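Local coordinates for D-isomer specific 2-hydroxyacid dehydrogenase family protein (Aeromonas salmonicida subsp. salmonicida, PDB 3HG7) that probably acts as an NAD-dependent oxidoreductase of the D-isomer specific 2-hydroxyacid dehydrogenase family, at residues S12-H17 with S284-V289. The protein carries 1 engineered substitution. Residues are numbered along the deposited sequence; the frame is centred on the assembly and turned at random.
Sequences SQDNAH and SFPDDV
P286 lies against one face of the H17 imidazole in a CH-pi contact, its CB 3.7 Å from the ring centroid and 20° off the normal. The contact joins the first turns of two helices, 15-24 and 286-301, in the domain built on the five-stranded parallel sheet; the later helix returns the chain to this domain after the Rossmann-type NAD-binding domain, as in other members of the family. The proline is set toward the ND1 side of the imidazole, where its CG comes within 3.3 Å of H17 ND1. With H17 CG anti to the backbone N (chi1 -158°), the imidazole reaches out from its helix over the pyrrolidine. At the far end of the ring, D287 OD1 stands obliquely 3.1 Å from H17 NE2, the carboxylate plane turned 78° from the imidazole; R20 NH2 is also close to NE2. D14 brings its CB and carboxylate to the same P286 CG from a direction roughly at right angles to that of H17 ND1, with D14 CG 3.8 Å from P286 CG.

Behind D14, a type I turn from S12 to N15 leads out of strand 6-11. S12 OG accepts from D14 N in an ST turn and also bonds E54, while N15 OD1 takes the S12 N-H from above its carbonyl plane. D14 OD2 is hydrogen-bonded both to Y283 OH and to a water that bridges the two segments, donating to D14 OD2 at 2.6 Å and to S284 O at 2.9 Å.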
# COMPACT_ATOMS: atom_id res chain seq x y z
N SER A 12 9.25 14.47 8.75
CA SER A 12 9.37 13.16 8.11
C SER A 12 10.66 12.43 8.51
O SER A 12 11.68 13.05 8.74
CB SER A 12 9.38 13.33 6.59
OG SER A 12 9.61 12.07 5.96
N GLN A 13 10.61 11.09 8.50
CA GLN A 13 11.83 10.31 8.75
C GLN A 13 12.81 10.57 7.61
O GLN A 13 14.00 10.40 7.77
CB GLN A 13 11.53 8.83 8.92
CG GLN A 13 10.90 8.15 7.73
CD GLN A 13 10.61 6.68 8.02
OE1 GLN A 13 11.25 5.80 7.47
NE2 GLN A 13 9.66 6.42 8.92
N ASP A 14 12.29 11.04 6.47
CA ASP A 14 13.12 11.41 5.33
C ASP A 14 13.45 12.90 5.22
O ASP A 14 13.79 13.40 4.13
CB ASP A 14 12.44 10.92 4.04
CG ASP A 14 12.41 9.41 3.92
OD1 ASP A 14 13.41 8.73 4.28
OD2 ASP A 14 11.36 8.88 3.47
N ASN A 15 13.35 13.63 6.34
CA ASN A 15 13.62 15.07 6.37
C ASN A 15 14.88 15.52 5.63
O ASN A 15 14.87 16.54 4.94
CB ASN A 15 13.75 15.56 7.81
CG ASN A 15 12.42 15.95 8.44
OD1 ASN A 15 11.39 16.00 7.76
ND2 ASN A 15 12.43 16.24 9.74
N ALA A 16 15.99 14.82 5.84
CA ALA A 16 17.24 15.25 5.25
C ALA A 16 17.14 15.25 3.71
O ALA A 16 17.54 16.21 3.05
CB ALA A 16 18.42 14.38 5.75
N HIS A 17 16.54 14.19 3.17
CA HIS A 17 16.32 14.04 1.74
C HIS A 17 15.32 15.11 1.26
O HIS A 17 15.58 15.82 0.30
CB HIS A 17 15.81 12.63 1.43
CG HIS A 17 16.03 12.18 0.01
ND1 HIS A 17 15.98 10.85 -0.37
CD2 HIS A 17 16.34 12.88 -1.10
CE1 HIS A 17 16.22 10.76 -1.66
NE2 HIS A 17 16.44 11.98 -2.14
N SER A 284 7.36 5.15 -0.03
CA SER A 284 7.16 6.46 -0.65
C SER A 284 8.54 7.07 -0.80
O SER A 284 9.11 7.60 0.18
CB SER A 284 6.34 7.39 0.29
OG SER A 284 4.98 6.99 0.35
N PHE A 285 9.08 7.02 -2.00
CA PHE A 285 10.44 7.47 -2.23
C PHE A 285 10.48 8.98 -2.32
O PHE A 285 9.61 9.56 -3.00
CB PHE A 285 11.02 6.80 -3.48
CG PHE A 285 11.48 5.38 -3.21
CD1 PHE A 285 12.80 5.11 -2.84
CD2 PHE A 285 10.57 4.33 -3.25
CE1 PHE A 285 13.19 3.80 -2.57
CE2 PHE A 285 10.98 3.02 -2.96
CZ PHE A 285 12.28 2.77 -2.63
N PRO A 286 11.45 9.63 -1.63
CA PRO A 286 11.32 11.09 -1.50
C PRO A 286 11.39 11.81 -2.84
O PRO A 286 10.67 12.78 -3.03
CB PRO A 286 12.51 11.48 -0.62
CG PRO A 286 12.75 10.25 0.20
CD PRO A 286 12.46 9.07 -0.70
N ASP A 287 12.20 11.31 -3.78
CA ASP A 287 12.28 11.93 -5.11
C ASP A 287 10.89 12.02 -5.74
O ASP A 287 10.54 13.05 -6.34
CB ASP A 287 13.26 11.19 -6.03
CG ASP A 287 14.71 11.33 -5.58
OD1 ASP A 287 15.13 10.60 -4.65
OD2 ASP A 287 15.46 12.14 -6.16
N ASP A 288 10.07 10.99 -5.59
CA ASP A 288 8.74 11.04 -6.20
C ASP A 288 7.72 11.81 -5.39
O ASP A 288 6.85 12.49 -5.95
CB ASP A 288 8.22 9.64 -6.47
CG ASP A 288 8.96 8.97 -7.62
OD1 ASP A 288 9.71 9.65 -8.36
OD2 ASP A 288 8.77 7.77 -7.79
N VAL A 289 7.82 11.71 -4.07
CA VAL A 289 6.92 12.46 -3.19
C VAL A 289 7.22 13.97 -3.31
O VAL A 289 6.30 14.78 -3.32
CB VAL A 289 7.03 11.99 -1.71
CG1 VAL A 289 6.15 12.86 -0.78
CG2 VAL A 289 6.63 10.53 -1.56
O HOH W 1 9.06 9.50 2.36